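Local coordinates for putative lipoprotein (Bacteroides thetaiotaomicron, PDB 4Q1Z) that is of unknown function but, as a putative lipoprotein of a gut Bacteroides with two beta-rich domains, is probably attached to a membrane by a lipid, at residues Ile134-Ala139 against Leu190-Ser195; Cys116-Glu121 against Pro212-Asp217; Leu30-Asp35 against Lys45-Asn50. All blocks are in the same frame, centred on the assembly; numbering follows the deposited sequence.

Contact 1 (Ile134-Ala139 against Leu190-Ser195); sequences IYNNSA and LAPGES
An Asx turn at the end of strand 131-136 meets a type II beta turn, Ala-191 to Glu-194, that leads into the antiparallel neighbour strand 195-199 of the larger sheet. The two backbones are joined at Asn-136: its N donates to Glu-194 O at 3.0 Å, nearly straight, and its O takes the N-H of Gly-193. Tyr-135 and Ser-195 form a non-hydrogen-bonded pair, with Ser-195 OG at the edge of the tyrosine ring; that hydroxyl is hydrogen-bonded to Glu-133 OE2, and the Tyr-135 hydroxyl to the backbone O of Tyr-366. The Pro-192 ring packs on the backbone just after the Asx turn, its CB 3.3 Å from Ser-138 O. The Asn-136 side chain reaches across to the type II turn because CG stands anti to the backbone N (chi1 -179°). ND2 donates to Leu-190 O at 2.6 Å, bent at 135° and from above that carbonyl's plane, and also to Asp-140 O. Were this residue an alanine, Leu-190 O and Asp-140 O would probably lose a donor and Ser-138 the amide oxygen that holds it. Asn-136 OD1 accepts twice, from Ser-138 OG at 2.8 Å on a lone pair and from Ser-138 N at 3.1 Å.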
loop_
_atom_site.group_PDB
_atom_site.type_symbol
_atom_site.label_atom_id
_atom_site.label_comp_id
_atom_site.label_asym_id
_atom_site.label_seq_id
_atom_site.Cartn_x
_atom_site.Cartn_y
_atom_site.Cartn_z
ATOM N N ILE A 134 -3.819 4.426 1.710
ATOM C CA ILE A 134 -2.992 3.301 2.160
ATOM C C ILE A 134 -3.944 2.194 2.608
ATOM O O ILE A 134 -4.899 2.488 3.306
ATOM C CB ILE A 134 -2.087 3.879 3.307
ATOM C CG1 ILE A 134 -0.966 4.727 2.749
ATOM C CG2 ILE A 134 -1.581 2.868 4.324
ATOM C CD1 ILE A 134 -0.327 4.093 1.538
ATOM N N TYR A 135 -3.717 0.940 2.175
ATOM C CA TYR A 135 -4.591 -0.203 2.478
ATOM C C TYR A 135 -3.828 -1.364 3.118
ATOM O O TYR A 135 -2.722 -1.700 2.686
ATOM C CB TYR A 135 -5.272 -0.673 1.171
ATOM C CG TYR A 135 -6.258 -1.832 1.258
ATOM C CD1 TYR A 135 -7.577 -1.625 1.657
ATOM C CD2 TYR A 135 -5.911 -3.105 0.798
ATOM C CE1 TYR A 135 -8.504 -2.673 1.679
ATOM C CE2 TYR A 135 -6.825 -4.163 0.827
ATOM C CZ TYR A 135 -8.126 -3.938 1.252
ATOM O OH TYR A 135 -9.039 -4.970 1.267
ATOM N N ASN A 136 -4.444 -1.995 4.136
ATOM C CA ASN A 136 -3.885 -3.192 4.749
ATOM C C ASN A 136 -4.332 -4.350 3.878
ATOM O O ASN A 136 -5.496 -4.781 3.940
ATOM C CB ASN A 136 -4.292 -3.352 6.204
ATOM C CG ASN A 136 -3.702 -4.574 6.889
ATOM O OD1 ASN A 136 -3.122 -5.467 6.263
ATOM N ND2 ASN A 136 -3.833 -4.642 8.202
ATOM N N ASN A 137 -3.414 -4.790 3.000
ATOM C CA ASN A 137 -3.622 -5.858 2.016
ATOM C C ASN A 137 -3.212 -7.254 2.578
ATOM O O ASN A 137 -3.410 -8.272 1.915
ATOM C CB ASN A 137 -2.795 -5.494 0.775
ATOM C CG ASN A 137 -3.290 -6.003 -0.538
ATOM O OD1 ASN A 137 -4.477 -5.922 -0.876
ATOM N ND2 ASN A 137 -2.360 -6.475 -1.340
ATOM N N SER A 138 -2.693 -7.283 3.825
ATOM C CA SER A 138 -2.170 -8.458 4.510
ATOM C C SER A 138 -3.246 -9.297 5.289
ATOM O O SER A 138 -4.427 -8.927 5.383
ATOM C CB SER A 138 -1.034 -8.039 5.444
ATOM O OG SER A 138 -1.443 -7.714 6.764
ATOM N N ALA A 139 -2.790 -10.457 5.821
ATOM C CA ALA A 139 -3.566 -11.448 6.573
ATOM C C ALA A 139 -3.815 -11.064 8.043
ATOM O O ALA A 139 -4.595 -11.732 8.712
ATOM C CB ALA A 139 -2.852 -12.788 6.523
ATOM N N LEU A 190 -4.214 -0.897 11.725
ATOM C CA LEU A 190 -5.012 -1.054 10.535
ATOM C C LEU A 190 -5.307 -2.550 10.408
ATOM O O LEU A 190 -4.394 -3.372 10.440
ATOM C CB LEU A 190 -4.254 -0.469 9.330
ATOM C CG LEU A 190 -5.042 0.348 8.292
ATOM C CD1 LEU A 190 -5.616 1.611 8.879
ATOM C CD2 LEU A 190 -4.155 0.714 7.135
ATOM N N ALA A 191 -6.587 -2.909 10.413
ATOM C CA ALA A 191 -7.025 -4.300 10.287
ATOM C C ALA A 191 -7.059 -4.704 8.810
ATOM O O ALA A 191 -7.183 -3.827 7.951
ATOM C CB ALA A 191 -8.410 -4.460 10.899
ATOM N N PRO A 192 -6.973 -6.007 8.465
ATOM C CA PRO A 192 -7.105 -6.392 7.042
ATOM C C PRO A 192 -8.412 -5.843 6.426
ATOM O O PRO A 192 -9.500 -6.101 6.950
ATOM C CB PRO A 192 -7.124 -7.935 7.098
ATOM C CG PRO A 192 -6.461 -8.287 8.362
ATOM C CD PRO A 192 -6.798 -7.195 9.332
ATOM N N GLY A 193 -8.295 -5.083 5.344
ATOM C CA GLY A 193 -9.446 -4.491 4.666
ATOM C C GLY A 193 -9.724 -3.035 5.005
ATOM O O GLY A 193 -10.660 -2.425 4.464
ATOM N N GLU A 194 -8.914 -2.480 5.937
ATOM C CA GLU A 194 -8.991 -1.102 6.385
ATOM C C GLU A 194 -8.003 -0.241 5.627
ATOM O O GLU A 194 -6.901 -0.682 5.296
ATOM C CB GLU A 194 -8.727 -0.986 7.886
ATOM C CG GLU A 194 -9.919 -1.323 8.772
ATOM C CD GLU A 194 -9.749 -1.048 10.258
ATOM O OE1 GLU A 194 -8.603 -0.796 10.699
ATOM O OE2 GLU A 194 -10.769 -1.086 10.985
ATOM N N SER A 195 -8.420 0.992 5.341
ATOM C CA SER A 195 -7.612 2.008 4.674
ATOM C C SER A 195 -7.271 3.153 5.627
ATOM O O SER A 195 -8.032 3.452 6.546
ATOM C CB SER A 195 -8.352 2.593 3.467
ATOM O OG SER A 195 -8.278 1.821 2.283
#

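Contact 2 (Cys116-Glu121 against Pro212-Asp217); sequences CGSRPE and PQSPID
Gln-213 reaches over to the backbone of Pro-120 and Glu-121 and makes the one hydrogen bond between these two loop segments. Its CG lies anti to the carbonyl carbon (chi1 -71°), and the chain then bends at chi2 (75°), which turns the amide toward Glu-121. OE1 accepts from Glu-121 N at 2.7 Å, the donor standing well above the amide's carbonyl plane, and the same oxygen lies 3.4 Å from Pro-120 CA. Further back, Gln-213 CB rests 3.7 Å from Arg-119 O. Glu-121 runs extended beyond CG and crosses the glutamine at about a right angle, its carboxylate stacked on the amide with the two planes 25° apart; Glu-121 OE2 comes within 3.6 Å of Gln-213 NE2. The other end of the contact is quieter. Ser-118 OG, set between its backbone N and carbonyl carbon, lies 3.9 Å from Ser-214 CA. Both serine hydroxyls hydrogen-bond to Asp-129 OD2, so a shared carboxylate bridges the two residues. The arrangement is a loop-to-loop junction, without regular secondary structure, between the connections that follow strands 108-114 and 195-199 of the larger sheet.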
loop_
_atom_site.group_PDB
_atom_site.type_symbol
_atom_site.label_atom_id
_atom_site.label_comp_id
_atom_site.label_asym_id
_atom_site.label_seq_id
_atom_site.Cartn_x
_atom_site.Cartn_y
_atom_site.Cartn_z
ATOM N N CYS A 116 -3.272 15.681 -9.198
ATOM C CA CYS A 116 -3.137 16.689 -10.256
ATOM C C CYS A 116 -3.945 17.991 -10.022
ATOM O O CYS A 116 -3.822 18.946 -10.813
ATOM C CB CYS A 116 -3.442 16.081 -11.621
ATOM S SG CYS A 116 -5.193 15.718 -11.879
ATOM N N GLY A 117 -4.738 18.030 -8.960
ATOM C CA GLY A 117 -5.576 19.189 -8.725
ATOM C C GLY A 117 -6.802 19.175 -9.621
ATOM O O GLY A 117 -6.976 18.268 -10.452
ATOM N N SER A 118 -7.681 20.164 -9.438
ATOM C CA SER A 118 -8.914 20.282 -10.206
ATOM C C SER A 118 -9.144 21.740 -10.612
ATOM O O SER A 118 -8.361 22.607 -10.222
ATOM C CB SER A 118 -10.087 19.744 -9.395
ATOM O OG SER A 118 -10.080 20.283 -8.086
ATOM N N ARG A 119 -10.188 22.001 -11.430
ATOM C CA ARG A 119 -10.505 23.348 -11.899
ATOM C C ARG A 119 -11.854 23.838 -11.379
ATOM O O ARG A 119 -12.881 23.257 -11.752
ATOM C CB ARG A 119 -10.522 23.406 -13.435
ATOM C CG ARG A 119 -9.158 23.355 -14.098
ATOM C CD ARG A 119 -9.299 22.929 -15.548
ATOM N NE ARG A 119 -8.008 22.675 -16.189
ATOM C CZ ARG A 119 -7.292 23.597 -16.829
ATOM N NH1 ARG A 119 -7.729 24.850 -16.916
ATOM N NH2 ARG A 119 -6.127 23.276 -17.376
ATOM N N PRO A 120 -11.918 24.929 -10.570
ATOM C CA PRO A 120 -13.235 25.444 -10.169
ATOM C C PRO A 120 -13.895 26.150 -11.346
ATOM O O PRO A 120 -13.190 26.695 -12.207
ATOM C CB PRO A 120 -12.911 26.409 -9.015
ATOM C CG PRO A 120 -11.454 26.260 -8.731
ATOM C CD PRO A 120 -10.841 25.764 -10.002
ATOM N N GLU A 121 -15.243 26.107 -11.408
ATOM C CA GLU A 121 -16.026 26.776 -12.454
ATOM C C GLU A 121 -15.905 28.264 -12.255
ATOM O O GLU A 121 -15.886 29.008 -13.236
ATOM C CB GLU A 121 -17.499 26.342 -12.443
ATOM C CG GLU A 121 -17.830 25.253 -13.457
ATOM C CD GLU A 121 -19.244 24.693 -13.413
ATOM O OE1 GLU A 121 -20.212 25.492 -13.387
ATOM O OE2 GLU A 121 -19.383 23.447 -13.441
ATOM N N PRO A 212 -16.232 23.646 -5.603
ATOM C CA PRO A 212 -17.406 22.743 -5.717
ATOM C C PRO A 212 -17.267 21.611 -6.769
ATOM O O PRO A 212 -17.984 20.614 -6.673
ATOM C CB PRO A 212 -18.537 23.700 -6.079
ATOM C CG PRO A 212 -18.120 24.994 -5.509
ATOM C CD PRO A 212 -16.644 25.063 -5.708
ATOM N N GLN A 213 -16.311 21.735 -7.725
ATOM C CA GLN A 213 -16.043 20.749 -8.788
ATOM C C GLN A 213 -14.915 19.782 -8.400
ATOM O O GLN A 213 -14.473 18.978 -9.235
ATOM C CB GLN A 213 -15.706 21.452 -10.120
ATOM C CG GLN A 213 -16.892 22.163 -10.803
ATOM C CD GLN A 213 -17.289 23.460 -10.147
ATOM O OE1 GLN A 213 -16.461 24.316 -9.827
ATOM N NE2 GLN A 213 -18.573 23.627 -9.925
ATOM N N SER A 214 -14.453 19.827 -7.136
ATOM C CA SER A 214 -13.435 18.879 -6.665
ATOM C C SER A 214 -14.099 17.504 -6.569
ATOM O O SER A 214 -15.281 17.447 -6.223
ATOM C CB SER A 214 -12.858 19.315 -5.326
ATOM O OG SER A 214 -11.867 18.398 -4.901
ATOM N N PRO A 215 -13.418 16.396 -6.927
ATOM C CA PRO A 215 -14.097 15.089 -6.907
ATOM C C PRO A 215 -14.407 14.524 -5.515
ATOM O O PRO A 215 -15.223 13.604 -5.413
ATOM C CB PRO A 215 -13.102 14.176 -7.622
ATOM C CG PRO A 215 -11.782 14.802 -7.387
ATOM C CD PRO A 215 -12.026 16.270 -7.415
ATOM N N ILE A 216 -13.752 15.037 -4.456
ATOM C CA ILE A 216 -13.906 14.495 -3.100
ATOM C C ILE A 216 -14.135 15.570 -2.018
ATOM O O ILE A 216 -13.865 16.761 -2.216
ATOM C CB ILE A 216 -12.631 13.652 -2.717
ATOM C CG1 ILE A 216 -11.320 14.410 -3.072
ATOM C CG2 ILE A 216 -12.649 12.264 -3.359
ATOM C CD1 ILE A 216 -10.417 14.584 -2.022
ATOM N N ASP A 217 -14.611 15.082 -0.848
ATOM C CA ASP A 217 -14.736 15.762 0.440
ATOM C C ASP A 217 -13.665 15.092 1.289
ATOM O O ASP A 217 -13.825 13.923 1.638
ATOM C CB ASP A 217 -16.174 15.626 1.034
ATOM C CG ASP A 217 -16.363 16.011 2.504
ATOM O OD1 ASP A 217 -15.396 16.474 3.129
ATOM O OD2 ASP A 217 -17.463 15.787 3.040
#

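Contact 3 (Leu30-Asp35 against Lys45-Asn50); sequences LTVKFD and KEVTDN
Leu-30 to Val-32 pair with Lys-45 to Val-47 in a beta hairpin of strands 24-35 and 43-46, the latter an outermost strand of the seven-stranded N-terminal sheet. Three backbone bonds join them. Val-32 and Lys-45 form a hydrogen-bonded antiparallel pair: Val-32 N donates to Lys-45 O at 2.9 Å, in the carbonyl plane, and Lys-45 N returns to Val-32 O at 2.8 Å, more bent at 141°. The third bond, Val-47 N to Leu-30 O at 3.0 Å, carries the pairing on past the neighbouring non-hydrogen-bonded pair, Thr-31 with Glu-46. Lys-45 O also receives a softer CA-H...O contact from Thr-31, with CA 3.3 Å from the oxygen. The backbone of Thr-31 bonds instead to Ser-67 of strand 60-72, on the far side of strand 24-35, and its OG1 donates to Ser-67 O as well. Lys-33 likewise makes its backbone bond with Thr-65, so successive residues of strand 24-35 serve the hairpin partner and strand 60-72 in turn. The charged end of Lys-45, its chain bent at chi2 and chi4, turns back to its own strand and makes a weak bond from NZ to Glu-46 O. Beneath the backbone ladder the contact is apolar. Val-47 spreads its two methyls between two partners, and Val-52 and Val-66 add to the same buried layer. Leu-30 CD2 is met at 3.9 Å by Val-47 CG1, the methyl that a chi1 of -174° places anti to the backbone N, and the other methyl, Val-47 CG2, lies 3.5 Å from Val-32 CG2.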
loop_
_atom_site.group_PDB
_atom_site.type_symbol
_atom_site.label_atom_id
_atom_site.label_comp_id
_atom_site.label_asym_id
_atom_site.label_seq_id
_atom_site.Cartn_x
_atom_site.Cartn_y
_atom_site.Cartn_z
ATOM N N LEU A 30 -4.207 -20.959 8.426
ATOM C CA LEU A 30 -4.528 -21.962 7.419
ATOM C C LEU A 30 -5.567 -22.958 7.942
ATOM O O LEU A 30 -5.407 -23.541 9.016
ATOM C CB LEU A 30 -3.232 -22.675 6.942
ATOM C CG LEU A 30 -3.321 -23.659 5.766
ATOM C CD1 LEU A 30 -3.752 -22.964 4.501
ATOM C CD2 LEU A 30 -1.999 -24.336 5.529
ATOM N N THR A 31 -6.631 -23.156 7.155
ATOM C CA THR A 31 -7.721 -24.058 7.492
ATOM C C THR A 31 -8.126 -24.974 6.336
ATOM O O THR A 31 -7.952 -24.656 5.155
ATOM C CB THR A 31 -8.950 -23.267 7.952
ATOM O OG1 THR A 31 -9.202 -22.190 7.036
ATOM C CG2 THR A 31 -8.829 -22.763 9.398
ATOM N N VAL A 32 -8.682 -26.122 6.713
ATOM C CA VAL A 32 -9.262 -27.117 5.835
ATOM C C VAL A 32 -10.705 -27.255 6.286
ATOM O O VAL A 32 -10.959 -27.750 7.379
ATOM C CB VAL A 32 -8.487 -28.466 5.801
ATOM C CG1 VAL A 32 -9.261 -29.519 5.030
ATOM C CG2 VAL A 32 -7.120 -28.279 5.165
ATOM N N LYS A 33 -11.632 -26.723 5.484
ATOM C CA LYS A 33 -13.075 -26.777 5.714
ATOM C C LYS A 33 -13.669 -27.943 4.895
ATOM O O LYS A 33 -13.265 -28.143 3.744
ATOM C CB LYS A 33 -13.760 -25.437 5.332
ATOM C CG LYS A 33 -13.479 -24.241 6.248
ATOM C CD LYS A 33 -13.971 -22.908 5.624
ATOM C CE LYS A 33 -13.651 -21.666 6.454
ATOM N NZ LYS A 33 -13.548 -20.413 5.633
ATOM N N PHE A 34 -14.595 -28.721 5.501
ATOM C CA PHE A 34 -15.327 -29.829 4.865
ATOM C C PHE A 34 -16.833 -29.528 4.896
ATOM O O PHE A 34 -17.479 -29.838 5.898
ATOM C CB PHE A 34 -15.046 -31.163 5.574
ATOM C CG PHE A 34 -13.670 -31.760 5.439
ATOM C CD1 PHE A 34 -12.614 -31.290 6.209
ATOM C CD2 PHE A 34 -13.455 -32.871 4.637
ATOM C CE1 PHE A 34 -11.357 -31.897 6.141
ATOM C CE2 PHE A 34 -12.194 -33.466 4.557
ATOM C CZ PHE A 34 -11.150 -32.968 5.298
ATOM N N ASP A 35 -17.386 -28.884 3.835
ATOM C CA ASP A 35 -18.816 -28.524 3.753
ATOM C C ASP A 35 -19.687 -29.653 3.097
ATOM O O ASP A 35 -19.156 -30.532 2.403
ATOM C CB ASP A 35 -18.998 -27.194 3.002
ATOM N N LYS A 45 -10.796 -27.479 10.191
ATOM C CA LYS A 45 -9.606 -28.037 10.830
ATOM C C LYS A 45 -8.414 -27.098 10.650
ATOM O O LYS A 45 -8.165 -26.639 9.546
ATOM C CB LYS A 45 -9.315 -29.434 10.241
ATOM C CG LYS A 45 -8.118 -30.173 10.828
ATOM C CD LYS A 45 -8.474 -31.066 11.995
ATOM C CE LYS A 45 -7.250 -31.754 12.541
ATOM N NZ LYS A 45 -6.233 -30.796 13.067
ATOM N N GLU A 46 -7.691 -26.811 11.742
ATOM C CA GLU A 46 -6.494 -25.969 11.738
ATOM C C GLU A 46 -5.320 -26.747 11.142
ATOM O O GLU A 46 -5.184 -27.947 11.396
ATOM C CB GLU A 46 -6.158 -25.495 13.150
ATOM C CG GLU A 46 -6.514 -24.051 13.415
ATOM C CD GLU A 46 -5.556 -23.408 14.397
ATOM O OE1 GLU A 46 -5.824 -23.472 15.619
ATOM O OE2 GLU A 46 -4.506 -22.892 13.946
ATOM N N VAL A 47 -4.483 -26.070 10.329
ATOM C CA VAL A 47 -3.372 -26.728 9.641
ATOM C C VAL A 47 -2.076 -25.928 9.830
ATOM O O VAL A 47 -2.064 -24.717 9.612
ATOM C CB VAL A 47 -3.701 -26.926 8.124
ATOM C CG1 VAL A 47 -2.625 -27.739 7.429
ATOM C CG2 VAL A 47 -5.062 -27.578 7.920
ATOM N N THR A 48 -0.980 -26.609 10.190
ATOM C CA THR A 48 0.326 -25.967 10.333
ATOM C C THR A 48 1.375 -26.642 9.480
ATOM O O THR A 48 2.455 -26.082 9.307
ATOM C CB THR A 48 0.788 -25.933 11.774
ATOM O OG1 THR A 48 0.618 -27.226 12.368
ATOM C CG2 THR A 48 0.124 -24.836 12.560
ATOM N N ASP A 49 1.077 -27.833 8.936
ATOM C CA ASP A 49 2.046 -28.537 8.106
ATOM C C ASP A 49 1.461 -28.889 6.742
ATOM O O ASP A 49 0.310 -28.562 6.478
ATOM C CB ASP A 49 2.552 -29.791 8.829
ATOM C CG ASP A 49 4.051 -29.992 8.720
ATOM O OD1 ASP A 49 4.678 -29.381 7.802
ATOM O OD2 ASP A 49 4.600 -30.783 9.519
ATOM N N ASN A 50 2.263 -29.533 5.868
ATOM C CA ASN A 50 1.862 -29.975 4.531
ATOM C C ASN A 50 0.815 -31.102 4.576
ATOM O O ASN A 50 0.078 -31.279 3.610
ATOM C CB ASN A 50 3.081 -30.441 3.753
ATOM C CG ASN A 50 3.841 -29.306 3.127
ATOM O OD1 ASN A 50 3.667 -28.998 1.941
ATOM N ND2 ASN A 50 4.688 -28.644 3.912
#

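How the contacts relate
From the N terminus, contact 3 comes first, closing the hairpin loop between strands 24-35 and 43-46 before either other contact begins. The chain then finishes the seven-stranded sheet and enters the larger one through strand 108-114. Contact 2 opens at 116-121 and closes at 212-217, joining two loops of that second sheet's domain. Within this span contact 1 opens and closes, pairing the end of strand 131-136 with the turn before strand 195-199. Contact 1 lies near the middle of the chain, its centre about 24 Å from that of contact 3 and about 28 Å from that of contact 2; contacts 2 and 3 sit on opposite sides of the chain's centre, their centres about 50 Å apart.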